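Local coordinates for putative endonuclease/exonuclease/phosphatase family protein (Bacteroides vulgatus ATCC 8482, PDB 3G6S), which is a putative nuclease that probably cleaves phosphodiester bonds in nucleic acids, possibly as an endonuclease or 3'-5' RNA exonuclease, at residues V4-F9 with K130-V135; T137-V142 with Q149-I154; K157-V162 with N188-K193; E183-N188 with F225-P230. All coordinates share one frame; numbering follows the deposited sequence.

Contact 1 (V4-F9 with K130-V135); sequences VRWATF and KIFMAV
Phe-132 and Ala-134 meet Trp-6 across the interior of the alpha/beta sandwich of the DNase I-like fold, where two sheets pack face to face. The strands belong to different sheets, since their axes are 10.5 Å apart and no backbone hydrogen bond joins them; they run nearly parallel, at 17°. Along 130-135 the first residue to touch is Phe-132. With its CG set between the backbone N and the carbonyl carbon (chi1 56°), its ring lies beside the indole, and CE2 comes to 3.6 Å from Trp-6 CH2. The two aromatics meet rim to rim, with the centroid of the six-membered indole ring 5.8 Å from that of the Phe-132 ring and the planes at 65°, so neither covers the other's face. Leu-260 also packs on Phe-132. Met-133, a selenomethionine, turns its side chain to the other side of its strand; what it offers Trp-6 is its carbonyl, with O 4.1 Å from CH2. Ala-134 faces inward again and sets its methyl at the indole edge, although the exact spacing there is doubtful because the two are modelled too close. Beyond it, Val-135 points outward, but its carbonyl still links the sheets: one water accepts from Trp-6 NE1 at 3.0 Å and donates to Val-135 O at 3.1 Å.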
loop_
_atom_site.group_PDB
_atom_site.type_symbol
_atom_site.label_atom_id
_atom_site.label_comp_id
_atom_site.label_asym_id
_atom_site.label_seq_id
_atom_site.Cartn_x
_atom_site.Cartn_y
_atom_site.Cartn_z
ATOM N N VAL A 4 7.411 -0.986 14.226
ATOM C CA VAL A 4 7.559 -0.662 12.816
ATOM C C VAL A 4 6.568 0.394 12.350
ATOM O O VAL A 4 5.362 0.249 12.530
ATOM C CB VAL A 4 7.402 -1.939 11.943
ATOM C CG1 VAL A 4 6.056 -2.576 12.189
ATOM C CG2 VAL A 4 7.564 -1.595 10.483
ATOM N N ARG A 5 7.083 1.468 11.768
ATOM C CA ARG A 5 6.222 2.515 11.254
ATOM C C ARG A 5 5.895 2.163 9.802
ATOM O O ARG A 5 6.743 2.248 8.919
ATOM C CB ARG A 5 6.920 3.862 11.335
ATOM C CG ARG A 5 6.082 4.986 10.789
ATOM C CD ARG A 5 6.640 6.317 11.228
ATOM N NE ARG A 5 6.587 6.436 12.676
ATOM C CZ ARG A 5 7.181 7.399 13.367
ATOM N NH1 ARG A 5 7.883 8.332 12.737
ATOM N NH2 ARG A 5 7.071 7.431 14.691
ATOM N N TRP A 6 4.655 1.760 9.581
ATOM C CA TRP A 6 4.175 1.342 8.278
ATOM C C TRP A 6 3.465 2.479 7.547
ATOM O O TRP A 6 2.993 3.429 8.176
ATOM C CB TRP A 6 3.206 0.184 8.486
ATOM C CG TRP A 6 3.299 -0.914 7.473
ATOM C CD1 TRP A 6 2.833 -0.901 6.186
ATOM C CD2 TRP A 6 3.840 -2.216 7.690
ATOM N NE1 TRP A 6 3.053 -2.120 5.589
ATOM C CE2 TRP A 6 3.686 -2.943 6.487
ATOM C CE3 TRP A 6 4.465 -2.837 8.780
ATOM C CZ2 TRP A 6 4.108 -4.270 6.353
ATOM C CZ3 TRP A 6 4.883 -4.152 8.649
ATOM C CH2 TRP A 6 4.714 -4.851 7.436
ATOM N N ALA A 7 3.384 2.380 6.223
ATOM C CA ALA A 7 2.698 3.404 5.439
ATOM C C ALA A 7 2.259 2.929 4.059
ATOM O O ALA A 7 2.979 2.197 3.381
ATOM C CB ALA A 7 3.586 4.638 5.300
ATOM N N THR A 8 1.061 3.342 3.657
ATOM C CA THR A 8 0.534 3.017 2.338
ATOM C C THR A 8 0.381 4.355 1.624
ATOM O O THR A 8 -0.145 5.312 2.200
ATOM C CB THR A 8 -0.842 2.303 2.405
ATOM O OG1 THR A 8 -1.304 2.039 1.072
ATOM C CG2 THR A 8 -1.878 3.166 3.130
ATOM N N PHE A 9 0.832 4.427 0.375
ATOM C CA PHE A 9 0.763 5.681 -0.352
ATOM C C PHE A 9 0.708 5.559 -1.876
ATOM O O PHE A 9 1.565 4.931 -2.501
ATOM C CB PHE A 9 1.962 6.533 0.066
ATOM C CG PHE A 9 1.985 7.894 -0.546
ATOM C CD1 PHE A 9 0.819 8.642 -0.646
ATOM C CD2 PHE A 9 3.182 8.446 -0.989
ATOM C CE1 PHE A 9 0.836 9.928 -1.184
ATOM C CE2 PHE A 9 3.218 9.734 -1.530
ATOM C CZ PHE A 9 2.045 10.480 -1.628
ATOM N N LYS A 130 12.086 -11.246 14.574
ATOM C CA LYS A 130 10.658 -11.381 14.323
ATOM C C LYS A 130 10.313 -11.501 12.847
ATOM O O LYS A 130 10.796 -10.725 12.015
ATOM C CB LYS A 130 9.891 -10.200 14.917
ATOM C CG LYS A 130 8.386 -10.344 14.807
ATOM C CD LYS A 130 7.863 -11.518 15.619
ATOM C CE LYS A 130 6.335 -11.539 15.599
ATOM N NZ LYS A 130 5.730 -12.678 16.364
ATOM N N ILE A 131 9.473 -12.486 12.539
ATOM C CA ILE A 131 9.017 -12.747 11.178
ATOM C C ILE A 131 7.607 -12.203 10.987
ATOM O O ILE A 131 6.747 -12.348 11.854
ATOM C CB ILE A 131 9.018 -14.265 10.860
ATOM C CG1 ILE A 131 10.439 -14.740 10.572
ATOM C CG2 ILE A 131 8.150 -14.556 9.661
ATOM C CD1 ILE A 131 11.280 -14.842 11.796
ATOM N N PHE A 132 7.385 -11.553 9.854
ATOM C CA PHE A 132 6.078 -11.009 9.540
ATOM C C PHE A 132 5.927 -10.858 8.051
ATOM O O PHE A 132 6.884 -11.025 7.303
ATOM C CB PHE A 132 5.851 -9.658 10.214
ATOM C CG PHE A 132 6.883 -8.623 9.888
ATOM C CD1 PHE A 132 8.099 -8.593 10.572
ATOM C CD2 PHE A 132 6.614 -7.625 8.951
ATOM C CE1 PHE A 132 9.026 -7.571 10.344
ATOM C CE2 PHE A 132 7.534 -6.602 8.714
ATOM C CZ PHE A 132 8.746 -6.571 9.412
HETATM N N MSE A 133 4.724 -10.541 7.607
HETATM C CA MSE A 133 4.529 -10.401 6.190
HETATM C C MSE A 133 3.889 -9.085 5.816
HETATM O O MSE A 133 3.078 -8.527 6.557
HETATM C CB MSE A 133 3.682 -11.550 5.672
HETATM C CG MSE A 133 3.426 -11.492 4.189
HETATM SE SE MSE A 133 2.217 -12.875 3.676
HETATM C CE MSE A 133 2.882 -13.166 1.896
ATOM N N ALA A 134 4.273 -8.593 4.651
ATOM C CA ALA A 134 3.736 -7.355 4.138
ATOM C C ALA A 134 3.153 -7.642 2.767
ATOM O O ALA A 134 3.775 -8.313 1.939
ATOM C CB ALA A 134 4.832 -6.310 4.029
ATOM N N VAL A 135 1.949 -7.134 2.539
ATOM C CA VAL A 135 1.281 -7.300 1.258
ATOM C C VAL A 135 0.774 -5.926 0.850
ATOM O O VAL A 135 0.097 -5.254 1.624
ATOM C CB VAL A 135 0.096 -8.297 1.345
ATOM C CG1 VAL A 135 -0.569 -8.441 -0.024
ATOM C CG2 VAL A 135 0.599 -9.653 1.805
HETATM O O HOH W 1 2.099 -3.423 3.104
#

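Contact 2 (T137-V142 with Q149-I154); sequences THFDHV and QSALLI
Thr-137 and Ile-154 reach toward each other tip to tip, methyl to methyl, within a beta-alpha-beta unit whose strand 131-138 leads into helix 144-161 and on to the parallel strand 167-172. The distance from Thr-137 CG2 to Ile-154 CD1 is 3.8 Å. A first torsion of -178° sets Thr-137 OG1 anti to the backbone N and gives the helix the methyl, while the hydroxyl is hydrogen-bonded to Ile-117 O on the adjoining strand. Next in the contact, just past the strand, is Phe-139. Its ring lies against the helix: Ser-150 CB sits over one face, 3.8 Å from the centroid and 25° off the normal, a CH-pi contact. At the ring edge CE1 is 3.8 Å from Ile-154 CD1, so that one methyl serves both Thr-137 and Phe-139. Phe-139 CZ is 3.7 Å from Ala-151 N, and Phe-173 adds a further ring neighbour. Replacing Phe-139 with an alanine would probably leave Ser-150 CB without its aromatic face and open a gap beside the Ile-154 methyl. Ser-150 OG takes no part in the CH-pi contact and bonds to Ala-146 O, one turn back. Asp-140 then folds the loop into an Asx turn, its OD2 accepting from Val-142 N at 3.1 Å from above the carboxylate plane.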
loop_
_atom_site.group_PDB
_atom_site.type_symbol
_atom_site.label_atom_id
_atom_site.label_comp_id
_atom_site.label_asym_id
_atom_site.label_seq_id
_atom_site.Cartn_x
_atom_site.Cartn_y
_atom_site.Cartn_z
ATOM N N THR A 137 -1.150 -3.809 -2.355
ATOM C CA THR A 137 -1.917 -4.029 -3.565
ATOM C C THR A 137 -2.662 -2.787 -4.065
ATOM O O THR A 137 -2.657 -1.754 -3.403
ATOM C CB THR A 137 -2.904 -5.193 -3.318
ATOM O OG1 THR A 137 -3.647 -5.464 -4.510
ATOM C CG2 THR A 137 -3.852 -4.846 -2.189
ATOM N N HIS A 138 -3.282 -2.900 -5.242
ATOM C CA HIS A 138 -4.070 -1.817 -5.863
ATOM C C HIS A 138 -5.296 -2.450 -6.523
ATOM O O HIS A 138 -5.167 -3.137 -7.530
ATOM C CB HIS A 138 -3.258 -1.087 -6.939
ATOM C CG HIS A 138 -3.859 0.215 -7.368
ATOM N ND1 HIS A 138 -5.110 0.622 -6.958
ATOM C CD2 HIS A 138 -3.367 1.217 -8.132
ATOM C CE1 HIS A 138 -5.361 1.827 -7.450
ATOM N NE2 HIS A 138 -4.321 2.209 -8.164
ATOM N N PHE A 139 -6.480 -2.220 -5.953
ATOM C CA PHE A 139 -7.735 -2.787 -6.466
ATOM C C PHE A 139 -8.351 -2.060 -7.667
ATOM O O PHE A 139 -7.990 -0.922 -7.975
ATOM C CB PHE A 139 -8.769 -2.837 -5.336
ATOM C CG PHE A 139 -8.652 -4.050 -4.451
ATOM C CD1 PHE A 139 -7.423 -4.656 -4.222
ATOM C CD2 PHE A 139 -9.773 -4.569 -3.817
ATOM C CE1 PHE A 139 -7.321 -5.761 -3.377
ATOM C CE2 PHE A 139 -9.673 -5.671 -2.971
ATOM C CZ PHE A 139 -8.447 -6.264 -2.752
ATOM N N ASP A 140 -9.283 -2.739 -8.339
ATOM C CA ASP A 140 -9.992 -2.191 -9.496
ATOM C C ASP A 140 -11.124 -1.278 -9.010
ATOM O O ASP A 140 -11.847 -1.623 -8.077
ATOM C CB ASP A 140 -10.587 -3.324 -10.340
ATOM C CG ASP A 140 -11.285 -2.819 -11.602
ATOM O OD1 ASP A 140 -11.986 -3.615 -12.255
ATOM O OD2 ASP A 140 -11.132 -1.629 -11.953
ATOM N N HIS A 141 -11.281 -0.122 -9.648
ATOM C CA HIS A 141 -12.324 0.821 -9.259
ATOM C C HIS A 141 -13.687 0.469 -9.854
ATOM O O HIS A 141 -14.730 0.826 -9.295
ATOM C CB HIS A 141 -11.937 2.233 -9.678
ATOM C CG HIS A 141 -11.600 2.350 -11.125
ATOM N ND1 HIS A 141 -12.313 3.152 -11.994
ATOM C CD2 HIS A 141 -10.636 1.758 -11.864
ATOM C CE1 HIS A 141 -11.798 3.044 -13.204
ATOM N NE2 HIS A 141 -10.778 2.204 -13.155
ATOM N N VAL A 142 -13.681 -0.240 -10.977
ATOM C CA VAL A 142 -14.933 -0.628 -11.626
ATOM C C VAL A 142 -15.415 -2.045 -11.278
ATOM O O VAL A 142 -16.593 -2.248 -10.987
ATOM C CB VAL A 142 -14.818 -0.510 -13.161
ATOM C CG1 VAL A 142 -16.112 -0.973 -13.808
ATOM C CG2 VAL A 142 -14.522 0.934 -13.553
ATOM N N GLN A 149 -13.170 -10.847 -4.940
ATOM C CA GLN A 149 -12.271 -11.969 -5.167
ATOM C C GLN A 149 -10.839 -11.636 -4.796
ATOM O O GLN A 149 -10.124 -12.473 -4.237
ATOM C CB GLN A 149 -12.330 -12.427 -6.630
ATOM C CG GLN A 149 -13.619 -13.139 -7.009
ATOM C CD GLN A 149 -13.993 -14.227 -6.011
ATOM O OE1 GLN A 149 -13.164 -15.063 -5.645
ATOM N NE2 GLN A 149 -15.247 -14.216 -5.564
ATOM N N SER A 150 -10.415 -10.418 -5.119
ATOM C CA SER A 150 -9.055 -9.973 -4.812
ATOM C C SER A 150 -8.788 -10.041 -3.308
ATOM O O SER A 150 -7.694 -10.415 -2.878
ATOM C CB SER A 150 -8.843 -8.539 -5.304
ATOM O OG SER A 150 -8.797 -8.494 -6.715
ATOM N N ALA A 151 -9.802 -9.681 -2.520
ATOM C CA ALA A 151 -9.699 -9.699 -1.070
ATOM C C ALA A 151 -9.544 -11.127 -0.549
ATOM O O ALA A 151 -8.648 -11.417 0.241
ATOM C CB ALA A 151 -10.921 -9.044 -0.464
ATOM N N LEU A 152 -10.418 -12.021 -0.996
ATOM C CA LEU A 152 -10.355 -13.412 -0.570
ATOM C C LEU A 152 -9.030 -14.033 -1.013
ATOM O O LEU A 152 -8.438 -14.829 -0.289
ATOM C CB LEU A 152 -11.530 -14.198 -1.160
ATOM C CG LEU A 152 -12.894 -13.795 -0.591
ATOM C CD1 LEU A 152 -14.010 -14.050 -1.599
ATOM C CD2 LEU A 152 -13.128 -14.543 0.691
ATOM N N LEU A 153 -8.564 -13.653 -2.195
ATOM C CA LEU A 153 -7.318 -14.180 -2.722
ATOM C C LEU A 153 -6.146 -13.792 -1.826
ATOM O O LEU A 153 -5.285 -14.617 -1.521
ATOM C CB LEU A 153 -7.101 -13.656 -4.142
ATOM C CG LEU A 153 -5.734 -13.871 -4.800
ATOM C CD1 LEU A 153 -5.416 -15.353 -4.894
ATOM C CD2 LEU A 153 -5.748 -13.232 -6.176
ATOM N N ILE A 154 -6.120 -12.537 -1.395
ATOM C CA ILE A 154 -5.052 -12.060 -0.529
ATOM C C ILE A 154 -5.049 -12.831 0.787
ATOM O O ILE A 154 -3.996 -13.267 1.252
ATOM C CB ILE A 154 -5.202 -10.543 -0.268
ATOM C CG1 ILE A 154 -4.906 -9.782 -1.560
ATOM C CG2 ILE A 154 -4.260 -10.088 0.859
ATOM C CD1 ILE A 154 -5.252 -8.307 -1.509
#

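Contact 3 (K157-V162 with N188-K193); sequences KIKEIV and NEFVMK
Phe-190 reaches from its loop to helix 144-161, and its ring is shared by Ile-158 and Lys-159. CB points toward the helix, and with CG anti to the backbone N (chi1 -179°) the ring extends on to both residues. The CD2-CE2 side of the ring lies obliquely against the lysine: Phe-190 CD2 is 3.3 Å from Lys-159 CD, and Phe-190 CE2 is 3.4 Å from Lys-159 CG. These are aliphatic carbons of a chain that slides past the ring in the opposite direction, and the ammonium end takes no part. At the tip, CZ is 3.6 Å from Ile-158 CG2, the two side chains crossing at about a right angle. A serine in place of Phe-190 would probably strip the lysine methylenes of their apolar cover and leave Ile-158 CG2 without its contact to the ring. Deeper in, Ile-158 CD1 and the CE of Met-192, a selenomethionine, meet end to end at 3.8 Å. The loop that presents Phe-190 is itself shaped by a nearly straight bond, Phe-190 N to Asn-188 OD1 at 2.8 Å and 171°. The arrangement is that of a helix on the outer layer of the alpha/beta sandwich, its flank packed against by a loop built on an Asx turn.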
loop_
_atom_site.group_PDB
_atom_site.type_symbol
_atom_site.label_atom_id
_atom_site.label_comp_id
_atom_site.label_asym_id
_atom_site.label_seq_id
_atom_site.Cartn_x
_atom_site.Cartn_y
_atom_site.Cartn_z
ATOM N N LYS A 157 -3.460 -16.118 0.468
ATOM C CA LYS A 157 -2.019 -16.035 0.256
ATOM C C LYS A 157 -1.297 -15.725 1.563
ATOM O O LYS A 157 -0.155 -16.139 1.759
ATOM C CB LYS A 157 -1.697 -14.958 -0.775
ATOM C CG LYS A 157 -2.425 -15.148 -2.105
ATOM C CD LYS A 157 -1.932 -16.370 -2.884
ATOM C CE LYS A 157 -0.518 -16.155 -3.412
ATOM N NZ LYS A 157 -0.081 -17.237 -4.333
ATOM N N ILE A 158 -1.957 -14.990 2.457
ATOM C CA ILE A 158 -1.353 -14.669 3.737
ATOM C C ILE A 158 -1.284 -15.941 4.569
ATOM O O ILE A 158 -0.283 -16.186 5.245
ATOM C CB ILE A 158 -2.158 -13.611 4.515
ATOM C CG1 ILE A 158 -1.979 -12.235 3.874
ATOM C CG2 ILE A 158 -1.700 -13.574 5.965
ATOM C CD1 ILE A 158 -2.950 -11.166 4.446
ATOM N N LYS A 159 -2.337 -16.755 4.518
ATOM C CA LYS A 159 -2.350 -17.997 5.286
ATOM C C LYS A 159 -1.398 -19.019 4.678
ATOM O O LYS A 159 -0.856 -19.869 5.383
ATOM C CB LYS A 159 -3.759 -18.594 5.349
ATOM C CG LYS A 159 -4.794 -17.671 5.961
ATOM C CD LYS A 159 -6.039 -18.419 6.410
ATOM C CE LYS A 159 -6.780 -19.075 5.265
ATOM N NZ LYS A 159 -8.023 -19.732 5.775
ATOM N N GLU A 160 -1.190 -18.921 3.371
ATOM C CA GLU A 160 -0.310 -19.839 2.668
ATOM C C GLU A 160 1.152 -19.568 2.993
ATOM O O GLU A 160 1.898 -20.483 3.339
ATOM C CB GLU A 160 -0.526 -19.708 1.159
ATOM C CG GLU A 160 0.361 -20.607 0.301
ATOM C CD GLU A 160 0.267 -20.272 -1.183
ATOM O OE1 GLU A 160 -0.873 -20.139 -1.694
ATOM O OE2 GLU A 160 1.334 -20.151 -1.838
ATOM N N ILE A 161 1.552 -18.305 2.889
ATOM C CA ILE A 161 2.934 -17.910 3.130
ATOM C C ILE A 161 3.375 -17.774 4.577
ATOM O O ILE A 161 4.386 -18.347 4.973
ATOM C CB ILE A 161 3.257 -16.569 2.435
ATOM C CG1 ILE A 161 3.379 -16.771 0.924
ATOM C CG2 ILE A 161 4.565 -15.996 2.975
ATOM C CD1 ILE A 161 2.071 -17.058 0.224
ATOM N N VAL A 162 2.635 -17.011 5.369
ATOM C CA VAL A 162 3.042 -16.801 6.753
ATOM C C VAL A 162 2.104 -17.422 7.789
ATOM O O VAL A 162 2.343 -17.319 8.992
ATOM C CB VAL A 162 3.222 -15.274 7.040
ATOM C CG1 VAL A 162 1.890 -14.639 7.467
ATOM C CG2 VAL A 162 4.283 -15.071 8.091
ATOM N N ASN A 188 -14.301 -11.574 7.578
ATOM C CA ASN A 188 -13.932 -12.911 7.143
ATOM C C ASN A 188 -13.447 -13.741 8.330
ATOM O O ASN A 188 -12.965 -13.200 9.327
ATOM C CB ASN A 188 -12.838 -12.811 6.084
ATOM C CG ASN A 188 -12.460 -14.151 5.501
ATOM O OD1 ASN A 188 -11.668 -14.895 6.078
ATOM N ND2 ASN A 188 -13.032 -14.471 4.347
ATOM N N GLU A 189 -13.596 -15.057 8.217
ATOM C CA GLU A 189 -13.173 -15.989 9.258
ATOM C C GLU A 189 -11.722 -15.690 9.665
ATOM O O GLU A 189 -11.341 -15.879 10.818
ATOM C CB GLU A 189 -13.323 -17.408 8.725
ATOM C CG GLU A 189 -13.051 -18.510 9.712
ATOM C CD GLU A 189 -13.531 -19.849 9.187
ATOM O OE1 GLU A 189 -13.130 -20.235 8.060
ATOM O OE2 GLU A 189 -14.312 -20.519 9.899
ATOM N N PHE A 190 -10.919 -15.232 8.707
ATOM C CA PHE A 190 -9.533 -14.844 8.963
ATOM C C PHE A 190 -9.661 -13.347 9.254
ATOM O O PHE A 190 -9.874 -12.541 8.342
ATOM C CB PHE A 190 -8.675 -15.104 7.719
ATOM C CG PHE A 190 -7.220 -14.749 7.887
ATOM C CD1 PHE A 190 -6.777 -13.450 7.668
ATOM C CD2 PHE A 190 -6.291 -15.716 8.264
ATOM C CE1 PHE A 190 -5.424 -13.116 7.824
ATOM C CE2 PHE A 190 -4.930 -15.397 8.425
ATOM C CZ PHE A 190 -4.496 -14.100 8.206
ATOM N N VAL A 191 -9.574 -13.002 10.538
ATOM C CA VAL A 191 -9.717 -11.628 11.011
ATOM C C VAL A 191 -8.646 -10.662 10.529
ATOM O O VAL A 191 -7.449 -10.960 10.553
ATOM C CB VAL A 191 -9.756 -11.564 12.564
ATOM C CG1 VAL A 191 -9.930 -10.119 13.027
ATOM C CG2 VAL A 191 -10.899 -12.420 13.096
HETATM N N MSE A 192 -9.109 -9.494 10.095
HETATM C CA MSE A 192 -8.260 -8.417 9.601
HETATM C C MSE A 192 -8.854 -7.134 10.146
HETATM O O MSE A 192 -9.999 -6.798 9.849
HETATM C CB MSE A 192 -8.280 -8.393 8.077
HETATM C CG MSE A 192 -7.634 -9.604 7.451
HETATM SE SE MSE A 192 -5.854 -9.215 6.816
HETATM C CE MSE A 192 -6.232 -9.360 4.933
ATOM N N LYS A 193 -8.084 -6.425 10.955
ATOM C CA LYS A 193 -8.554 -5.182 11.552
ATOM C C LYS A 193 -8.185 -3.976 10.682
ATOM O O LYS A 193 -7.174 -3.979 9.983
ATOM C CB LYS A 193 -7.930 -5.011 12.941
ATOM C CG LYS A 193 -8.104 -6.200 13.874
ATOM C CD LYS A 193 -9.530 -6.332 14.406
ATOM C CE LYS A 193 -9.595 -7.423 15.480
ATOM N NZ LYS A 193 -10.912 -7.521 16.178
#

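Contact 4 (E183-N188 with F225-P230); sequences ETITTN and FIFVTP
Ile-185 lays its terminal methyl against the Phe-227 ring: Ile-185 CD1 is 3.6 Å from Phe-227 CE2 and 3.8 Å from Phe-227 CZ. The isoleucine conformation accounts for this reach: chi1 of 37° places CG1 between its own backbone N and carbonyl carbon, and an extended chi2 (-171°) then sends CD1 on to the ring. Phe-227, with CG anti to its carbonyl carbon (chi1 -68°), stands up from strand 224-228, and the two side chains cross nearly at right angles. Thr-186 approaches the other side of CZ obliquely, its OG1 4.0 Å from Phe-227 CE1. That hydroxyl is turned beside its own backbone N and is hydrogen-bonded to Tyr-182 O, so its approach to the ring is packing and not a polar bond. Phe-173 meets Phe-227 edge-to-face. Thr-187 bonds back to Glu-183 O, which accepts from its N at 2.8 Å and from its OG1 at 2.6 Å, the two donors arriving from opposite faces of the carbonyl plane. The chemistry is thus divided: hydrogen bonds fix segment 183-188 within itself, while its attachment to the sheet here is by van der Waals packing, mainly apolar, with no hydrogen bond across the interface.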
loop_
_atom_site.group_PDB
_atom_site.type_symbol
_atom_site.label_atom_id
_atom_site.label_comp_id
_atom_site.label_asym_id
_atom_site.label_seq_id
_atom_site.Cartn_x
_atom_site.Cartn_y
_atom_site.Cartn_z
ATOM N N GLU A 183 -15.981 -4.999 3.493
ATOM C CA GLU A 183 -16.651 -5.899 4.412
ATOM C C GLU A 183 -16.155 -7.343 4.289
ATOM O O GLU A 183 -16.132 -8.072 5.278
ATOM C CB GLU A 183 -18.159 -5.824 4.179
ATOM C CG GLU A 183 -18.989 -6.394 5.305
ATOM C CD GLU A 183 -19.895 -7.509 4.829
ATOM O OE1 GLU A 183 -20.709 -8.010 5.635
ATOM O OE2 GLU A 183 -19.788 -7.887 3.642
ATOM N N THR A 184 -15.739 -7.756 3.093
ATOM C CA THR A 184 -15.258 -9.125 2.916
ATOM C C THR A 184 -13.923 -9.376 3.630
ATOM O O THR A 184 -13.680 -10.481 4.107
ATOM C CB THR A 184 -15.101 -9.521 1.419
ATOM O OG1 THR A 184 -13.825 -9.092 0.932
ATOM C CG2 THR A 184 -16.199 -8.893 0.577
ATOM N N ILE A 185 -13.051 -8.372 3.707
ATOM C CA ILE A 185 -11.778 -8.575 4.401
ATOM C C ILE A 185 -11.874 -8.212 5.870
ATOM O O ILE A 185 -10.997 -8.549 6.661
ATOM C CB ILE A 185 -10.626 -7.760 3.789
ATOM C CG1 ILE A 185 -11.127 -6.404 3.323
ATOM C CG2 ILE A 185 -9.982 -8.538 2.671
ATOM C CD1 ILE A 185 -10.102 -5.638 2.520
ATOM N N THR A 186 -12.951 -7.524 6.228
ATOM C CA THR A 186 -13.185 -7.099 7.596
ATOM C C THR A 186 -14.034 -8.123 8.353
ATOM O O THR A 186 -13.889 -8.275 9.566
ATOM C CB THR A 186 -13.894 -5.721 7.602
ATOM O OG1 THR A 186 -12.963 -4.718 7.189
ATOM C CG2 THR A 186 -14.424 -5.364 8.979
ATOM N N THR A 187 -14.904 -8.838 7.643
ATOM C CA THR A 187 -15.778 -9.809 8.294
ATOM C C THR A 187 -15.554 -11.247 7.844
ATOM O O THR A 187 -16.494 -12.045 7.751
ATOM C CB THR A 187 -17.260 -9.441 8.066
ATOM O OG1 THR A 187 -17.620 -9.680 6.695
ATOM C CG2 THR A 187 -17.483 -7.973 8.410
ATOM N N ASN A 188 -14.301 -11.574 7.578
ATOM C CA ASN A 188 -13.932 -12.911 7.143
ATOM C C ASN A 188 -13.447 -13.741 8.330
ATOM O O ASN A 188 -12.965 -13.200 9.327
ATOM C CB ASN A 188 -12.838 -12.811 6.084
ATOM C CG ASN A 188 -12.460 -14.151 5.501
ATOM O OD1 ASN A 188 -11.668 -14.895 6.078
ATOM N ND2 ASN A 188 -13.032 -14.471 4.347
ATOM N N PHE A 225 -6.303 1.992 2.668
ATOM C CA PHE A 225 -6.348 1.380 3.993
ATOM C C PHE A 225 -5.125 0.573 4.389
ATOM O O PHE A 225 -4.326 0.144 3.551
ATOM C CB PHE A 225 -7.559 0.441 4.109
ATOM C CG PHE A 225 -8.869 1.081 3.771
ATOM C CD1 PHE A 225 -9.727 1.521 4.779
ATOM C CD2 PHE A 225 -9.253 1.233 2.436
ATOM C CE1 PHE A 225 -10.957 2.106 4.466
ATOM C CE2 PHE A 225 -10.474 1.814 2.103
ATOM C CZ PHE A 225 -11.334 2.253 3.118
ATOM N N ILE A 226 -5.007 0.374 5.696
ATOM C CA ILE A 226 -3.959 -0.439 6.274
ATOM C C ILE A 226 -4.678 -1.498 7.114
ATOM O O ILE A 226 -5.358 -1.175 8.096
ATOM C CB ILE A 226 -3.018 0.374 7.186
ATOM C CG1 ILE A 226 -2.270 1.412 6.355
ATOM C CG2 ILE A 226 -2.018 -0.565 7.874
ATOM C CD1 ILE A 226 -1.269 2.256 7.149
ATOM N N PHE A 227 -4.554 -2.759 6.720
ATOM C CA PHE A 227 -5.205 -3.837 7.459
ATOM C C PHE A 227 -4.163 -4.679 8.175
ATOM O O PHE A 227 -3.095 -4.951 7.629
ATOM C CB PHE A 227 -6.013 -4.718 6.504
ATOM C CG PHE A 227 -7.201 -4.026 5.906
ATOM C CD1 PHE A 227 -8.325 -3.752 6.684
ATOM C CD2 PHE A 227 -7.191 -3.634 4.567
ATOM C CE1 PHE A 227 -9.417 -3.096 6.142
ATOM C CE2 PHE A 227 -8.275 -2.979 4.010
ATOM C CZ PHE A 227 -9.399 -2.706 4.802
ATOM N N VAL A 228 -4.474 -5.091 9.398
ATOM C CA VAL A 228 -3.537 -5.900 10.174
ATOM C C VAL A 228 -4.185 -7.082 10.883
ATOM O O VAL A 228 -5.350 -7.022 11.264
ATOM C CB VAL A 228 -2.820 -5.063 11.255
ATOM C CG1 VAL A 228 -2.110 -3.872 10.615
ATOM C CG2 VAL A 228 -3.823 -4.608 12.306
ATOM N N THR A 229 -3.419 -8.152 11.069
ATOM C CA THR A 229 -3.930 -9.328 11.758
ATOM C C THR A 229 -4.170 -8.980 13.233
ATOM O O THR A 229 -3.497 -8.109 13.786
ATOM C CB THR A 229 -2.967 -10.509 11.580
ATOM O OG1 THR A 229 -1.612 -10.064 11.724
ATOM C CG2 THR A 229 -3.146 -11.110 10.186
ATOM N N PRO A 230 -5.136 -9.654 13.886
ATOM C CA PRO A 230 -5.484 -9.400 15.294
ATOM C C PRO A 230 -4.380 -9.288 16.353
ATOM O O PRO A 230 -4.585 -8.659 17.391
ATOM C CB PRO A 230 -6.505 -10.499 15.602
ATOM C CG PRO A 230 -6.096 -11.612 14.705
ATOM C CD PRO A 230 -5.740 -10.915 13.414
#

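Contact 1 joins the two sheets, whereas contacts 2, 3 and 4 build the helical layer outside the six-stranded one. Strand 131-138 serves both contacts 1 and 2, whose centres are 19 Å apart, and its outward residues bind the layers: Met-133 CE lies 3.5 Å from Ile-161 CG2, and Val-135 CG1 is 4.1 Å from Ile-154 CG2. Contacts 3 and 4 lie closer, with centres 9 Å apart, share Asn-188 and are joined by a probable hydrogen bond from Lys-193 N to Val-228 O, 2.8 Å. Phe-173 touches both Phe-139 and Phe-227, bridging contacts 2 and 4, which also meet directly where Ala-151 CB packs on Ile-185 CG2.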